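Long-range contacts in surface protein SPB1 (Streptococcus agalactiae, PDB 4UZG), which forms the backbone of the group B streptococcus type 2b pilus, its subunits probably being joined covalently by a sortase: residues Val17-Thr22 / Val125-Val130; Val49-Glu54 / Val130-Ala135. All coordinates share one frame; numbering follows the deposited sequence.

Contact 1 (Val17-Thr22 / Val125-Val130); sequences VKYTIT and VTYTGV
Tyr19 and Tyr127 meet as an offset, nearly parallel ring pair at the apolar centre of two neighbouring antiparallel strands in the larger sheet of this all-beta pilin. Their planes differ by 8° and their centroids lie 4.7 Å apart, but the rings are slid so far that overlap is slight. Tyr19 CB instead sits over the Tyr127 face, 3.6 Å from the centroid, a CH-pi contact, while Tyr127 OH reaches over one face of the Tyr19 ring and Val17 CG1 lies over the opposite one. In Tyr127, chi1 of 70° puts CG between the backbone N and carbonyl carbon, and the ring leans toward Tyr19. Ile21 CD1 lies at the edge of that ring, 3.9 Å from Tyr127 CE1. Strand 146-153 touches this same buried face.

Six backbone hydrogen bonds join the strands through Val17-Gly129, Tyr19-Tyr127 and Ile21-Val125, each pair bonded in both directions. On the other face, Lys18 reaches over the threonines, its methylene CE 3.8 Å from Thr126 CB. Thr128 OG1 is hydrogen-bonded to Asn53 ND2. At the polar edge one water bridges the lysine and Thr126, accepting from Lys18 NZ at 2.7 Å and lying 2.8 Å from Thr126 OG1.

Contact 2 (Val49-Glu54 / Val130-Ala135); sequences VVDLNE and VLKSGA
Two chi1 choices bring Asp51 and Lys132 over one another: the aspartate has CG opposite its backbone N, whereas the lysine has CG opposite its carbonyl carbon (-59°). A bend at chi2 of Lys132 (-68°) turns the otherwise extended chain past the aspartate, so that the methylene CE lies 3.8 Å from Asp51 CB. The charged ends do not touch directly; Asp51 OD2 and Lys132 NZ are 4.6 Å apart. Water 2 spans them, donating to the carboxylate oxygen and accepting from the ammonium, and by bonding both groups it may hold the opposite charges near each other without direct contact.

Beneath these side chains, Asp51 and Val130 form an antiparallel hydrogen-bonded pair, with Asp51 N to Val130 O and Val130 N to Asp51 O both 2.9 Å. Val50 and Leu131 follow as a non-hydrogen-bonded pair whose side chains lie on the other face, Val50 CG2 meeting Leu131 CD1 at 4.0 Å. Farther along, Lys132 N donates to Val49 O at 2.8 Å, but from 43° out of the carbonyl plane, and thus not on a lone pair, as the chain leaves the regular pairing.

A type I turn, Lys132 to Ala135, then wraps the end of the partner segment. Val49 uses both branches against it: CG1 packs on Ala135 CB, and CG2 lies 3.7 Å from Gly134 O. At the opposite end, the Asn53 amide packs on Val130 CG2. Asn205 OD1 accepts a hydrogen bond from Ser133 N. Here the end of strand 121-131 in an antiparallel part of the larger beta sheet passes into a type I beta turn, directed toward the part of the chain that builds the separate, smaller four-stranded sheet.

Overall arrangement
From the N terminus, the chain enters strand 16-26, passes through 37-43 and reaches 50-62 before strand 121-131 returns to pair with both. Contact 1 closes a loop of 102 intervening residues and contact 2 one of 75. Because their segments alternate along the sequence, the two closures cross instead of nesting. Strand 121-131 is the shared element, lying between 16-26 and 50-62 in the sheet, and Val130 belongs to both contacts. Their centres are 12 Å apart. Direct packing also links them, with Tyr127 CD2 3.5 Å from Leu52 CD1. Together they tie three strands adjacent in the larger sheet, up to the turn after 121-131.

Contact 1 (Val17-Thr22 / Val125-Val130)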
loop_
_atom_site.group_PDB
_atom_site.type_symbol
_atom_site.label_atom_id
_atom_site.label_comp_id
_atom_site.label_asym_id
_atom_site.label_seq_id
_atom_site.Cartn_x
_atom_site.Cartn_y
_atom_site.Cartn_z
ATOM N N VAL A 17 5.596 -2.307 1.008
ATOM C CA VAL A 17 4.974 -2.537 -0.277
ATOM C C VAL A 17 6.066 -2.957 -1.248
ATOM O O VAL A 17 7.038 -2.234 -1.431
ATOM C CB VAL A 17 4.316 -1.239 -0.793
ATOM C CG1 VAL A 17 3.702 -1.460 -2.166
ATOM C CG2 VAL A 17 3.267 -0.721 0.199
ATOM N N LYS A 18 5.947 -4.146 -1.846
ATOM C CA LYS A 18 6.900 -4.549 -2.885
ATOM C C LYS A 18 6.289 -4.320 -4.241
ATOM O O LYS A 18 5.224 -4.868 -4.571
ATOM C CB LYS A 18 7.361 -5.994 -2.765
ATOM C CG LYS A 18 8.497 -6.252 -3.740
ATOM C CD LYS A 18 9.285 -7.514 -3.438
ATOM C CE LYS A 18 10.677 -7.472 -4.072
ATOM N NZ LYS A 18 11.524 -6.401 -3.465
ATOM N N TYR A 19 6.972 -3.472 -4.998
ATOM C CA TYR A 19 6.594 -3.110 -6.350
ATOM C C TYR A 19 7.403 -3.890 -7.379
ATOM O O TYR A 19 8.592 -4.160 -7.168
ATOM C CB TYR A 19 6.920 -1.645 -6.581
ATOM C CG TYR A 19 6.088 -0.630 -5.824
ATOM C CD1 TYR A 19 4.928 -0.129 -6.372
ATOM C CD2 TYR A 19 6.488 -0.129 -4.600
ATOM C CE1 TYR A 19 4.194 0.860 -5.748
ATOM C CE2 TYR A 19 5.750 0.860 -3.947
ATOM C CZ TYR A 19 4.608 1.357 -4.520
ATOM O OH TYR A 19 3.944 2.363 -3.862
ATOM N N THR A 20 6.766 -4.199 -8.503
ATOM C CA THR A 20 7.420 -4.812 -9.641
ATOM C C THR A 20 7.063 -4.047 -10.911
ATOM O O THR A 20 5.881 -3.861 -11.203
ATOM C CB THR A 20 7.015 -6.292 -9.809
ATOM O OG1 THR A 20 7.325 -6.998 -8.600
ATOM C CG2 THR A 20 7.782 -6.945 -10.948
ATOM N N ILE A 21 8.089 -3.607 -11.635
ATOM C CA ILE A 21 7.924 -2.989 -12.947
ATOM C C ILE A 21 8.443 -3.997 -13.964
ATOM O O ILE A 21 9.576 -4.465 -13.844
ATOM C CB ILE A 21 8.749 -1.701 -13.071
ATOM C CG1 ILE A 21 8.312 -0.673 -12.031
ATOM C CG2 ILE A 21 8.639 -1.157 -14.495
ATOM C CD1 ILE A 21 9.354 0.428 -11.836
ATOM N N THR A 22 7.644 -4.324 -14.963
ATOM C CA THR A 22 7.984 -5.323 -15.984
ATOM C C THR A 22 7.832 -4.684 -17.368
ATOM O O THR A 22 6.789 -4.066 -17.644
ATOM C CB THR A 22 7.056 -6.594 -15.845
ATOM O OG1 THR A 22 7.178 -7.141 -14.516
ATOM C CG2 THR A 22 7.383 -7.669 -16.866
ATOM N N VAL A 125 12.252 -4.523 -12.745
ATOM C CA VAL A 125 12.767 -3.794 -11.598
ATOM C C VAL A 125 11.830 -4.063 -10.433
ATOM O O VAL A 125 10.645 -3.742 -10.502
ATOM C CB VAL A 125 12.854 -2.273 -11.861
ATOM C CG1 VAL A 125 13.319 -1.519 -10.607
ATOM C CG2 VAL A 125 13.762 -1.960 -13.042
ATOM N N THR A 126 12.357 -4.630 -9.360
ATOM C CA THR A 126 11.603 -4.726 -8.131
ATOM C C THR A 126 12.202 -3.753 -7.129
ATOM O O THR A 126 13.408 -3.491 -7.129
ATOM C CB THR A 126 11.611 -6.130 -7.550
ATOM O OG1 THR A 126 12.932 -6.502 -7.166
ATOM C CG2 THR A 126 11.054 -7.130 -8.517
ATOM N N TYR A 127 11.354 -3.193 -6.265
ATOM C CA TYR A 127 11.811 -2.285 -5.228
ATOM C C TYR A 127 10.718 -2.221 -4.167
ATOM O O TYR A 127 9.627 -2.758 -4.368
ATOM C CB TYR A 127 12.128 -0.886 -5.803
ATOM C CG TYR A 127 10.911 -0.098 -6.258
ATOM C CD1 TYR A 127 10.371 -0.249 -7.521
ATOM C CD2 TYR A 127 10.288 0.782 -5.391
ATOM C CE1 TYR A 127 9.243 0.462 -7.910
ATOM C CE2 TYR A 127 9.156 1.502 -5.773
ATOM C CZ TYR A 127 8.652 1.326 -7.032
ATOM O OH TYR A 127 7.523 2.022 -7.456
ATOM N N THR A 128 11.010 -1.574 -3.048
ATOM C CA THR A 128 10.029 -1.466 -1.991
ATOM C C THR A 128 9.814 -0.019 -1.552
ATOM O O THR A 128 10.633 0.877 -1.803
ATOM C CB THR A 128 10.407 -2.322 -0.767
ATOM O OG1 THR A 128 11.643 -1.829 -0.258
ATOM C CG2 THR A 128 10.527 -3.786 -1.120
ATOM N N GLY A 129 8.680 0.178 -0.888
ATOM C CA GLY A 129 8.374 1.405 -0.185
ATOM C C GLY A 129 7.619 1.056 1.088
ATOM O O GLY A 129 7.297 -0.110 1.332
ATOM N N VAL A 130 7.335 2.064 1.893
ATOM C CA VAL A 130 6.611 1.896 3.154
ATOM C C VAL A 130 5.369 2.779 3.144
ATOM O O VAL A 130 5.451 3.982 2.892
ATOM C CB VAL A 130 7.508 2.209 4.368
ATOM C CG1 VAL A 130 6.707 2.118 5.669
ATOM C CG2 VAL A 130 8.711 1.270 4.414
HETATM O O HOH W 1 13.743 -5.502 -4.727
#

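Contact 2 (Val49-Glu54 / Val130-Ala135)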
loop_
_atom_site.group_PDB
_atom_site.type_symbol
_atom_site.label_atom_id
_atom_site.label_comp_id
_atom_site.label_asym_id
_atom_site.label_seq_id
_atom_site.Cartn_x
_atom_site.Cartn_y
_atom_site.Cartn_z
ATOM N N VAL A 49 2.748 9.431 1.861
ATOM C CA VAL A 49 1.798 8.410 1.433
ATOM C C VAL A 49 2.500 7.069 1.231
ATOM O O VAL A 49 2.133 6.075 1.871
ATOM C CB VAL A 49 1.045 8.841 0.160
ATOM C CG1 VAL A 49 0.170 7.704 -0.365
ATOM C CG2 VAL A 49 0.224 10.107 0.410
ATOM N N VAL A 50 3.472 6.991 0.309
ATOM C CA VAL A 50 4.350 5.826 0.240
ATOM C C VAL A 50 5.774 6.347 0.141
ATOM O O VAL A 50 6.113 7.083 -0.798
ATOM C CB VAL A 50 4.083 4.871 -0.931
ATOM C CG1 VAL A 50 5.009 3.654 -0.814
ATOM C CG2 VAL A 50 2.633 4.422 -0.995
ATOM N N ASP A 51 6.601 5.997 1.114
ATOM C CA ASP A 51 7.985 6.451 1.195
ATOM C C ASP A 51 8.873 5.406 0.527
ATOM O O ASP A 51 8.990 4.275 1.007
ATOM C CB ASP A 51 8.329 6.637 2.680
ATOM C CG ASP A 51 9.689 7.213 2.931
ATOM O OD1 ASP A 51 10.540 7.118 2.041
ATOM O OD2 ASP A 51 9.906 7.744 4.052
ATOM N N LEU A 52 9.441 5.773 -0.609
ATOM C CA LEU A 52 10.355 4.899 -1.337
ATOM C C LEU A 52 11.485 4.426 -0.436
ATOM O O LEU A 52 12.114 5.250 0.244
ATOM C CB LEU A 52 10.968 5.689 -2.501
ATOM C CG LEU A 52 12.013 4.981 -3.366
ATOM C CD1 LEU A 52 11.427 3.794 -4.106
ATOM C CD2 LEU A 52 12.644 5.987 -4.337
ATOM N N ASN A 53 11.805 3.135 -0.466
ATOM C CA ASN A 53 13.046 2.654 0.136
ATOM C C ASN A 53 14.180 2.781 -0.872
ATOM O O ASN A 53 14.356 1.940 -1.744
ATOM C CB ASN A 53 12.924 1.201 0.606
ATOM C CG ASN A 53 12.111 1.043 1.882
ATOM O OD1 ASN A 53 12.216 1.849 2.806
ATOM N ND2 ASN A 53 11.364 -0.032 1.951
ATOM N N GLU A 54 14.931 3.857 -0.764
ATOM C CA GLU A 54 16.051 4.039 -1.653
ATOM C C GLU A 54 16.996 2.862 -1.502
ATOM O O GLU A 54 17.110 2.236 -0.433
ATOM C CB GLU A 54 16.771 5.375 -1.406
ATOM C CG GLU A 54 16.033 6.603 -1.905
ATOM C CD GLU A 54 14.861 7.050 -1.065
ATOM O OE1 GLU A 54 14.710 6.584 0.096
ATOM O OE2 GLU A 54 14.120 7.907 -1.585
ATOM N N VAL A 130 7.335 2.064 1.893
ATOM C CA VAL A 130 6.611 1.896 3.154
ATOM C C VAL A 130 5.369 2.779 3.144
ATOM O O VAL A 130 5.451 3.982 2.892
ATOM C CB VAL A 130 7.508 2.209 4.368
ATOM C CG1 VAL A 130 6.707 2.118 5.669
ATOM C CG2 VAL A 130 8.711 1.270 4.414
ATOM N N LEU A 131 4.202 2.175 3.380
ATOM C CA LEU A 131 2.956 2.918 3.412
ATOM C C LEU A 131 2.926 3.827 4.636
ATOM O O LEU A 131 3.251 3.372 5.744
ATOM C CB LEU A 131 1.772 1.942 3.428
ATOM C CG LEU A 131 0.374 2.548 3.281
ATOM C CD1 LEU A 131 0.215 3.218 1.929
ATOM C CD2 LEU A 131 -0.684 1.491 3.473
ATOM N N LYS A 132 2.502 5.075 4.468
ATOM C CA LYS A 132 2.500 6.043 5.547
ATOM C C LYS A 132 1.106 6.621 5.757
ATOM O O LYS A 132 0.164 6.300 5.034
ATOM C CB LYS A 132 3.517 7.162 5.244
ATOM C CG LYS A 132 4.947 6.697 5.065
ATOM C CD LYS A 132 5.577 6.176 6.355
ATOM C CE LYS A 132 7.034 5.776 6.128
ATOM N NZ LYS A 132 7.713 5.322 7.352
ATOM N N SER A 133 0.963 7.489 6.758
ATOM C CA SER A 133 -0.353 7.888 7.228
ATOM C C SER A 133 -1.177 8.725 6.263
ATOM O O SER A 133 -2.387 8.850 6.444
ATOM C CB SER A 133 -0.233 8.642 8.543
ATOM O OG SER A 133 0.323 9.908 8.298
ATOM N N GLY A 134 -0.539 9.339 5.261
ATOM C CA GLY A 134 -1.263 10.150 4.312
ATOM C C GLY A 134 -2.063 9.387 3.278
ATOM O O GLY A 134 -2.834 9.974 2.541
ATOM N N ALA A 135 -1.866 8.076 3.196
ATOM C CA ALA A 135 -2.601 7.285 2.228
ATOM C C ALA A 135 -4.099 7.401 2.478
ATOM O O ALA A 135 -4.561 7.452 3.623
ATOM C CB ALA A 135 -2.185 5.847 2.336
HETATM O O HOH W 2 10.024 7.087 6.709
#